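Local coordinates for protein enoyl-CoA hydratase (PDB 3LKE) that probably catalyses the hydration of enoyl-CoA thioesters or a related acyl-CoA reaction, as a trimeric member of the crotonase-like family, at residues A[149-154]-A[221-226]; A[24-29]-A[54-59]; A[78-83]-A[241-246]. All coordinates share one frame; numbering follows the deposited sequence.

Contact 1 (A[149-154]-A[221-226]); sequences ASYFLP and GKAAEE
Tyr151, on helix 149-157, reaches across to the first turn of helix 223-241, where its ring and hydroxyl meet Ala223 and Glu226. The contact is almost wholly van der Waals in kind. The phenol oxygen does the closest touching: Tyr151 OH stands 3.3 Å from Ala223 CB, and the same oxygen lies 3.8 Å from the carbonyl oxygen, Ala223 O. Further back on the ring, Tyr151 CE1 is 4.3 Å from Glu226 CB. Ala223 O and Glu226 CB both approach the ring obliquely. With CG trans to the backbone N (chi1 178°), the torsion points the long side chain across an 8.7 Å separation between Tyr151 CA and Glu226 CA. A methyl group at Ala223 is small enough to let the phenol come this near, while Glu226 offers its aliphatic CB and turns its carboxylate away.

Within its own helix, Tyr151 CD2 sits 3.7 Å above the plane of the Phe152 ring, over its centre. Phe152 also packs on Leu227 of the facing helix and on Val94 of helix 81-98.

Polar bonds frame this packing: Ser150 OG is hydrogen-bonded to Gln230 and Glu234, further along helix 223-241. The Tyr151 ring, with Leu227 and Gln230 as further partners, thus joins helix 149-157 to the start of helix 223-241, one of the C-terminal helices that in crotonase-like proteins usually take part in trimer contacts. Here Ser150 and Pro154 pack on Leu218 and Leu219 of the second subunit, and Lys222 on Gln229 of the third.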
loop_
_atom_site.group_PDB
_atom_site.type_symbol
_atom_site.label_atom_id
_atom_site.label_comp_id
_atom_site.label_asym_id
_atom_site.label_seq_id
_atom_site.Cartn_x
_atom_site.Cartn_y
_atom_site.Cartn_z
ATOM N N ALA A 149 -13.542 8.171 5.051
ATOM C CA ALA A 149 -12.490 8.891 4.344
ATOM C C ALA A 149 -11.104 8.669 4.989
ATOM O O ALA A 149 -10.080 8.595 4.285
ATOM C CB ALA A 149 -12.817 10.375 4.276
ATOM N N SER A 150 -11.078 8.556 6.318
ATOM C CA SER A 150 -9.809 8.318 7.012
ATOM C C SER A 150 -9.255 6.917 6.767
ATOM O O SER A 150 -8.060 6.687 6.960
ATOM C CB SER A 150 -9.921 8.601 8.520
ATOM O OG SER A 150 -10.580 7.543 9.203
ATOM N N TYR A 151 -10.117 5.988 6.347
ATOM C CA TYR A 151 -9.698 4.636 5.967
ATOM C C TYR A 151 -9.292 4.592 4.480
ATOM O O TYR A 151 -8.210 4.132 4.112
ATOM C CB TYR A 151 -10.845 3.637 6.219
ATOM C CG TYR A 151 -10.506 2.228 5.802
ATOM C CD1 TYR A 151 -9.814 1.381 6.662
ATOM C CD2 TYR A 151 -10.858 1.748 4.537
ATOM C CE1 TYR A 151 -9.490 0.101 6.285
ATOM C CE2 TYR A 151 -10.531 0.471 4.143
ATOM C CZ TYR A 151 -9.844 -0.347 5.021
ATOM O OH TYR A 151 -9.501 -1.623 4.640
ATOM N N PHE A 152 -10.172 5.099 3.619
ATOM C CA PHE A 152 -9.948 4.957 2.189
ATOM C C PHE A 152 -8.892 5.866 1.602
ATOM O O PHE A 152 -8.075 5.409 0.813
ATOM C CB PHE A 152 -11.258 5.105 1.401
ATOM C CG PHE A 152 -12.203 3.967 1.613
ATOM C CD1 PHE A 152 -11.961 2.746 1.007
ATOM C CD2 PHE A 152 -13.335 4.118 2.414
ATOM C CE1 PHE A 152 -12.823 1.687 1.185
ATOM C CE2 PHE A 152 -14.204 3.056 2.611
ATOM C CZ PHE A 152 -13.947 1.835 1.998
ATOM N N LEU A 153 -8.902 7.143 1.962
ATOM C CA LEU A 153 -7.925 8.054 1.367
ATOM C C LEU A 153 -6.457 7.591 1.473
ATOM O O LEU A 153 -5.747 7.528 0.473
ATOM C CB LEU A 153 -8.090 9.476 1.893
ATOM C CG LEU A 153 -9.395 10.172 1.470
ATOM C CD1 LEU A 153 -9.558 11.502 2.199
ATOM C CD2 LEU A 153 -9.479 10.364 -0.050
ATOM N N PRO A 154 -5.984 7.283 2.690
ATOM C CA PRO A 154 -4.563 6.902 2.709
ATOM C C PRO A 154 -4.284 5.572 2.014
ATOM O O PRO A 154 -3.186 5.387 1.483
ATOM C CB PRO A 154 -4.224 6.823 4.207
ATOM C CG PRO A 154 -5.555 6.714 4.913
ATOM C CD PRO A 154 -6.562 7.421 4.036
ATOM N N GLY A 221 -9.969 -9.816 2.580
ATOM C CA GLY A 221 -9.391 -10.398 3.779
ATOM C C GLY A 221 -10.078 -9.857 5.017
ATOM O O GLY A 221 -11.297 -9.972 5.159
ATOM N N LYS A 222 -9.296 -9.240 5.902
ATOM C CA LYS A 222 -9.807 -8.716 7.165
ATOM C C LYS A 222 -10.202 -7.239 7.095
ATOM O O LYS A 222 -10.542 -6.634 8.114
ATOM C CB LYS A 222 -8.751 -8.901 8.259
ATOM C CG LYS A 222 -8.361 -10.347 8.479
ATOM C CD LYS A 222 -9.565 -11.166 8.922
ATOM C CE LYS A 222 -9.250 -12.660 8.932
ATOM N NZ LYS A 222 -8.085 -12.976 9.809
ATOM N N ALA A 223 -10.154 -6.664 5.897
ATOM C CA ALA A 223 -10.368 -5.231 5.731
ATOM C C ALA A 223 -11.744 -4.763 6.206
ATOM O O ALA A 223 -11.878 -3.671 6.749
ATOM C CB ALA A 223 -10.126 -4.820 4.281
ATOM N N ALA A 224 -12.770 -5.582 6.014
ATOM C CA ALA A 224 -14.108 -5.148 6.404
ATOM C C ALA A 224 -14.191 -4.897 7.909
ATOM O O ALA A 224 -14.845 -3.953 8.356
ATOM C CB ALA A 224 -15.154 -6.160 5.959
ATOM N N GLU A 225 -13.526 -5.740 8.697
ATOM C CA GLU A 225 -13.536 -5.569 10.146
ATOM C C GLU A 225 -12.770 -4.307 10.530
ATOM O O GLU A 225 -13.187 -3.545 11.411
ATOM C CB GLU A 225 -12.926 -6.788 10.841
ATOM C CG GLU A 225 -12.862 -6.659 12.349
ATOM C CD GLU A 225 -14.226 -6.407 12.966
ATOM O OE1 GLU A 225 -15.206 -7.047 12.520
ATOM O OE2 GLU A 225 -14.314 -5.573 13.896
ATOM N N GLU A 226 -11.649 -4.088 9.854
ATOM C CA GLU A 226 -10.848 -2.899 10.071
ATOM C C GLU A 226 -11.598 -1.621 9.717
ATOM O O GLU A 226 -11.488 -0.620 10.421
ATOM C CB GLU A 226 -9.545 -2.998 9.279
ATOM C CG GLU A 226 -8.724 -4.193 9.692
ATOM C CD GLU A 226 -8.536 -4.265 11.196
ATOM O OE1 GLU A 226 -7.934 -3.328 11.769
ATOM O OE2 GLU A 226 -8.997 -5.258 11.806
#

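Contact 2 (A[24-29]-A[54-59]); sequences KKNGLD and LQSKHR
The loop after strand 14-19 is held here to the end of strand 51-56, where Ser56 forms an ST turn, and to the loop at Phe62-Gly65, by backbone bonds of Lys25 with Ser64 and Leu28 with Gly65. By family comparison the Phe62-Gly65 loop probably corresponds to the one giving an oxyanion-hole N-H in crotonases. Asn26 carries the contact. Asn26 ND2 lies 2.8 Å from Ser56 OG, and Asn26 OD1 is 4.0 Å from His58 CD2. The amide and imidazole planes are turned 56° apart. Ser56 OG accepts from the backbone His58 N at 3.1 Å, with a nearly straight N-H...O angle of 164°; it is also hydrogen-bonded to Tyr61.

Asparagine suits this place because one flat group carries both a donor and an acceptor: ND2 gives a hydrogen bond to Phe62 O, and OD1 receives one from Tyr21 N. His58 is tied in turn through NE2 to Asp20. A salt bridge from Lys24 NZ to Asp29 OD2, 3.0 Å, closes segment 24-29 on itself, and Lys24 has a second with Asp70. Held by Tyr21 N and Phe62 O, the buried amide is probably fixed in its rotation.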
loop_
_atom_site.group_PDB
_atom_site.type_symbol
_atom_site.label_atom_id
_atom_site.label_comp_id
_atom_site.label_asym_id
_atom_site.label_seq_id
_atom_site.Cartn_x
_atom_site.Cartn_y
_atom_site.Cartn_z
ATOM N N LYS A 24 -31.749 19.191 -1.968
ATOM C CA LYS A 24 -30.448 19.277 -1.309
ATOM C C LYS A 24 -29.273 18.911 -2.231
ATOM O O LYS A 24 -28.169 18.627 -1.760
ATOM C CB LYS A 24 -30.444 18.389 -0.068
ATOM C CG LYS A 24 -31.303 18.912 1.082
ATOM C CD LYS A 24 -30.996 18.163 2.379
ATOM C CE LYS A 24 -31.796 18.732 3.563
ATOM N NZ LYS A 24 -31.457 18.097 4.883
ATOM N N LYS A 25 -29.504 18.931 -3.543
ATOM C CA LYS A 25 -28.464 18.554 -4.508
ATOM C C LYS A 25 -27.819 17.213 -4.131
ATOM O O LYS A 25 -26.588 17.082 -4.120
ATOM C CB LYS A 25 -27.390 19.641 -4.636
ATOM C CG LYS A 25 -27.899 21.051 -4.997
ATOM C CD LYS A 25 -28.710 21.073 -6.272
ATOM C CE LYS A 25 -28.904 22.503 -6.799
ATOM N NZ LYS A 25 -29.007 23.477 -5.681
ATOM N N ASN A 26 -28.662 16.226 -3.837
ATOM C CA ASN A 26 -28.204 14.880 -3.491
ATOM C C ASN A 26 -27.323 14.864 -2.238
ATOM O O ASN A 26 -26.434 14.018 -2.094
ATOM C CB ASN A 26 -27.498 14.218 -4.683
ATOM C CG ASN A 26 -28.469 13.815 -5.786
ATOM O OD1 ASN A 26 -29.694 13.894 -5.617
ATOM N ND2 ASN A 26 -27.928 13.398 -6.921
ATOM N N GLY A 27 -27.585 15.802 -1.334
ATOM C CA GLY A 27 -26.855 15.892 -0.078
ATOM C C GLY A 27 -27.165 14.719 0.826
ATOM O O GLY A 27 -28.188 14.043 0.662
ATOM N N LEU A 28 -26.273 14.466 1.780
ATOM C CA LEU A 28 -26.407 13.307 2.646
ATOM C C LEU A 28 -27.010 13.696 3.987
ATOM O O LEU A 28 -26.414 14.453 4.751
ATOM C CB LEU A 28 -25.039 12.642 2.854
ATOM C CG LEU A 28 -24.246 12.375 1.576
ATOM C CD1 LEU A 28 -22.912 11.695 1.910
ATOM C CD2 LEU A 28 -25.039 11.526 0.628
ATOM N N ASP A 29 -28.210 13.194 4.253
ATOM C CA ASP A 29 -28.816 13.326 5.570
ATOM C C ASP A 29 -29.412 11.984 5.938
ATOM O O ASP A 29 -29.256 11.014 5.201
ATOM C CB ASP A 29 -29.880 14.434 5.603
ATOM C CG ASP A 29 -31.028 14.191 4.637
ATOM O OD1 ASP A 29 -31.260 13.032 4.218
ATOM O OD2 ASP A 29 -31.717 15.183 4.307
ATOM N N LEU A 54 -24.168 2.753 -8.829
ATOM C CA LEU A 54 -24.656 3.926 -8.092
ATOM C C LEU A 54 -24.492 5.148 -8.972
ATOM O O LEU A 54 -23.434 5.341 -9.578
ATOM C CB LEU A 54 -23.887 4.095 -6.773
ATOM C CG LEU A 54 -24.149 2.978 -5.759
ATOM C CD1 LEU A 54 -22.829 2.274 -5.450
ATOM C CD2 LEU A 54 -24.773 3.519 -4.498
ATOM N N GLN A 55 -25.549 5.954 -9.085
ATOM C CA GLN A 55 -25.535 7.079 -10.015
ATOM C C GLN A 55 -26.471 8.192 -9.547
ATOM O O GLN A 55 -27.199 8.025 -8.576
ATOM C CB GLN A 55 -25.959 6.605 -11.413
ATOM C CG GLN A 55 -27.358 6.013 -11.461
ATOM C CD GLN A 55 -27.683 5.411 -12.831
ATOM O OE1 GLN A 55 -26.817 5.312 -13.704
ATOM N NE2 GLN A 55 -28.932 5.011 -13.018
ATOM N N SER A 56 -26.433 9.320 -10.256
ATOM C CA SER A 56 -27.285 10.468 -9.975
ATOM C C SER A 56 -28.144 10.728 -11.201
ATOM O O SER A 56 -27.665 10.614 -12.335
ATOM C CB SER A 56 -26.448 11.717 -9.694
ATOM O OG SER A 56 -27.293 12.868 -9.606
ATOM N N LYS A 57 -29.399 11.084 -10.968
ATOM C CA LYS A 57 -30.321 11.376 -12.063
ATOM C C LYS A 57 -30.208 12.829 -12.511
ATOM O O LYS A 57 -30.862 13.245 -13.473
ATOM C CB LYS A 57 -31.765 11.084 -11.650
ATOM C CG LYS A 57 -32.754 11.273 -12.786
ATOM C CD LYS A 57 -34.170 11.503 -12.292
ATOM C CE LYS A 57 -34.706 10.290 -11.560
ATOM N NZ LYS A 57 -36.125 10.059 -11.961
ATOM N N HIS A 58 -29.387 13.606 -11.817
ATOM C CA HIS A 58 -29.316 15.033 -12.083
ATOM C C HIS A 58 -27.999 15.451 -12.711
ATOM O O HIS A 58 -26.914 15.201 -12.172
ATOM C CB HIS A 58 -29.631 15.839 -10.822
ATOM C CG HIS A 58 -30.967 15.511 -10.235
ATOM N ND1 HIS A 58 -32.152 15.969 -10.781
ATOM C CD2 HIS A 58 -31.313 14.746 -9.174
ATOM C CE1 HIS A 58 -33.165 15.507 -10.074
ATOM N NE2 HIS A 58 -32.686 14.766 -9.091
ATOM N N ARG A 59 -28.118 16.084 -13.869
ATOM C CA ARG A 59 -26.981 16.452 -14.695
ATOM C C ARG A 59 -25.932 17.264 -13.931
ATOM O O ARG A 59 -24.734 17.012 -14.061
ATOM C CB ARG A 59 -27.477 17.228 -15.925
ATOM C CG ARG A 59 -26.385 17.664 -16.896
ATOM C CD ARG A 59 -26.989 18.163 -18.206
ATOM N NE ARG A 59 -27.832 17.143 -18.829
ATOM C CZ ARG A 59 -29.157 17.210 -18.927
ATOM N NH1 ARG A 59 -29.813 18.265 -18.463
ATOM N NH2 ARG A 59 -29.826 16.221 -19.506
#

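Contact 3 (A[78-83]-A[241-246]); sequences QSDVRL and LFKQTE
The loop leading into helix 81-98 approaches a type I beta turn from Leu241 to Gln244, with 8.3 Å between Asp80 CA and Lys243 CA; a backbone bond from Gln244 N to Leu241 O, 3.0 Å long, closes the turn.

Two pairs of side chains carry the contact, one charged and one apolar. Asp80 and Lys243 cross at about a right angle and form a salt bridge, Asp80 OD2 to Lys243 NZ at 3.3 Å, though the position of that carboxylate oxygen in the model is doubtful. The lysine chain is extended beyond CG, which carries the ammonium group across to the carboxylate. Asp80 is also at the N-cap position of helix 81-98, where a negative charge is probably favourable to the helix dipole although its side chain makes no capping bond. Replacing Asp80 with an alanine would probably leave the ammonium group of Lys243 without this acidic mate and its long chain freer to move at the surface.

Deeper in, Leu83 meets Phe242. Leu83 CG is trans to its backbone N (chi1 -172°), and from there the CD2 branch reaches over to the base of the aromatic side chain, with Leu83 CD2 at 3.7 Å from Phe242 CB and equally near Phe242 CG. The methyl approaches the ring obliquely. A branched leucine suits this buried position, since one methyl can settle against the phenylalanine while the residue also packs on Val239.

Phe242 suits its place because its broad ring also packs on Leu71, Cys74 and Ala75 of helix 68-76. The contact thus joins the start of helix 81-98 to the link between helices 223-241 and 245-253, beside Tyr208 of the second subunit, which packs on Leu241 and whose OH is hydrogen-bonded to Gln244 OE1.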
loop_
_atom_site.group_PDB
_atom_site.type_symbol
_atom_site.label_atom_id
_atom_site.label_comp_id
_atom_site.label_asym_id
_atom_site.label_seq_id
_atom_site.Cartn_x
_atom_site.Cartn_y
_atom_site.Cartn_z
ATOM N N GLN A 78 -28.288 20.453 21.176
ATOM C CA GLN A 78 -27.997 20.329 22.599
ATOM C C GLN A 78 -27.309 18.998 22.903
ATOM O O GLN A 78 -26.347 18.949 23.675
ATOM C CB GLN A 78 -29.282 20.454 23.421
ATOM C CG GLN A 78 -29.962 21.819 23.345
ATOM C CD GLN A 78 -29.146 22.916 24.009
ATOM O OE1 GLN A 78 -28.342 23.592 23.360
ATOM N NE2 GLN A 78 -29.347 23.096 25.311
ATOM N N SER A 79 -27.813 17.919 22.305
ATOM C CA SER A 79 -27.217 16.594 22.482
ATOM C C SER A 79 -26.584 16.096 21.182
ATOM O O SER A 79 -26.711 16.736 20.138
ATOM C CB SER A 79 -28.267 15.584 22.946
ATOM O OG SER A 79 -29.143 15.245 21.882
ATOM N N ASP A 80 -25.925 14.942 21.253
ATOM C CA ASP A 80 -25.234 14.373 20.097
ATOM C C ASP A 80 -26.071 13.305 19.401
ATOM O O ASP A 80 -25.573 12.578 18.540
ATOM C CB ASP A 80 -23.901 13.769 20.537
ATOM C CG ASP A 80 -23.043 14.754 21.302
ATOM O OD1 ASP A 80 -22.676 15.810 20.731
ATOM O OD2 ASP A 80 -22.734 14.470 22.476
ATOM N N VAL A 81 -27.346 13.214 19.772
ATOM C CA VAL A 81 -28.210 12.151 19.269
ATOM C C VAL A 81 -28.440 12.225 17.756
ATOM O O VAL A 81 -28.431 11.203 17.066
ATOM C CB VAL A 81 -29.570 12.141 20.003
ATOM C CG1 VAL A 81 -30.551 11.211 19.311
ATOM C CG2 VAL A 81 -29.376 11.742 21.461
ATOM N N ARG A 82 -28.654 13.436 17.249
ATOM C CA ARG A 82 -28.902 13.631 15.825
ATOM C C ARG A 82 -27.651 13.283 15.023
ATOM O O ARG A 82 -27.729 12.583 14.020
ATOM C CB ARG A 82 -29.305 15.078 15.540
ATOM C CG ARG A 82 -30.465 15.576 16.385
ATOM C CD ARG A 82 -31.812 15.139 15.822
ATOM N NE ARG A 82 -32.123 15.816 14.564
ATOM C CZ ARG A 82 -32.280 17.132 14.437
ATOM N NH1 ARG A 82 -32.145 17.927 15.492
ATOM N NH2 ARG A 82 -32.566 17.656 13.253
ATOM N N LEU A 83 -26.502 13.779 15.472
ATOM C CA LEU A 83 -25.235 13.485 14.804
ATOM C C LEU A 83 -24.982 11.979 14.744
ATOM O O LEU A 83 -24.691 11.434 13.676
ATOM C CB LEU A 83 -24.069 14.209 15.491
ATOM C CG LEU A 83 -22.699 14.151 14.795
ATOM C CD1 LEU A 83 -22.837 14.398 13.292
ATOM C CD2 LEU A 83 -21.735 15.148 15.418
ATOM N N LEU A 241 -15.516 16.689 18.275
ATOM C CA LEU A 241 -15.196 17.986 17.695
ATOM C C LEU A 241 -16.442 18.882 17.576
ATOM O O LEU A 241 -16.352 20.106 17.684
ATOM C CB LEU A 241 -14.527 17.812 16.328
ATOM C CG LEU A 241 -13.055 17.411 16.349
ATOM C CD1 LEU A 241 -12.628 16.866 14.981
ATOM C CD2 LEU A 241 -12.181 18.601 16.759
ATOM N N PHE A 242 -17.597 18.271 17.347
ATOM C CA PHE A 242 -18.833 19.044 17.177
ATOM C C PHE A 242 -19.339 19.628 18.502
ATOM O O PHE A 242 -20.303 20.395 18.525
ATOM C CB PHE A 242 -19.914 18.207 16.497
ATOM C CG PHE A 242 -19.966 18.398 15.014
ATOM C CD1 PHE A 242 -18.938 17.935 14.209
ATOM C CD2 PHE A 242 -21.041 19.047 14.418
ATOM C CE1 PHE A 242 -18.973 18.112 12.847
ATOM C CE2 PHE A 242 -21.083 19.233 13.046
ATOM C CZ PHE A 242 -20.050 18.765 12.258
ATOM N N LYS A 243 -18.666 19.275 19.595
ATOM C CA LYS A 243 -18.984 19.824 20.915
ATOM C C LYS A 243 -18.142 21.062 21.197
ATOM O O LYS A 243 -18.355 21.756 22.192
ATOM C CB LYS A 243 -18.721 18.786 22.007
ATOM C CG LYS A 243 -19.609 17.560 21.939
ATOM C CD LYS A 243 -19.373 16.666 23.148
ATOM C CE LYS A 243 -20.209 15.397 23.070
ATOM N NZ LYS A 243 -19.935 14.467 24.206
ATOM N N GLN A 244 -17.173 21.325 20.326
ATOM C CA GLN A 244 -16.257 22.447 20.513
ATOM C C GLN A 244 -16.777 23.668 19.755
ATOM O O GLN A 244 -17.203 23.557 18.610
ATOM C CB GLN A 244 -14.836 22.054 20.070
ATOM C CG GLN A 244 -14.272 20.887 20.883
ATOM C CD GLN A 244 -12.942 20.332 20.367
ATOM O OE1 GLN A 244 -12.029 21.076 19.991
ATOM N NE2 GLN A 244 -12.826 19.011 20.370
ATOM N N THR A 245 -16.755 24.827 20.401
ATOM C CA THR A 245 -17.352 26.028 19.818
ATOM C C THR A 245 -16.723 26.462 18.492
ATOM O O THR A 245 -17.375 27.127 17.686
ATOM C CB THR A 245 -17.319 27.219 20.803
ATOM O OG1 THR A 245 -15.964 27.599 21.060
ATOM C CG2 THR A 245 -17.997 26.844 22.105
ATOM N N GLU A 246 -15.468 26.085 18.263
ATOM C CA GLU A 246 -14.778 26.462 17.030
ATOM C C GLU A 246 -15.488 25.918 15.784
ATOM O O GLU A 246 -15.512 26.569 14.737
ATOM C CB GLU A 246 -13.326 25.973 17.050
ATOM C CG GLU A 246 -12.539 26.296 15.786
ATOM C CD GLU A 246 -12.248 27.779 15.631
ATOM O OE1 GLU A 246 -12.361 28.521 16.628
ATOM O OE2 GLU A 246 -11.896 28.205 14.512
#

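In the fold
All three contacts are partly buried, but they differ in place and chemistry. Measured from the contact's centre to the chain's centre, contact 2 lies nearest, at about 11 Å, and joins a loop to the end of a central-sheet strand through polar groups. Contact 1, about 14 Å out by the same measure and on the opposite side, relies on apolar packing between helices, while contact 3, about 23 Å out, pairs a less certain salt bridge at the surface with a buried hydrophobic pair. Contacts 1 and 3 lie at the two ends of helix 223-241 and both touch the second subunit; contact 2 touches no other chain of the assembly. Their centres are 25 to 26 Å apart, and none touches another.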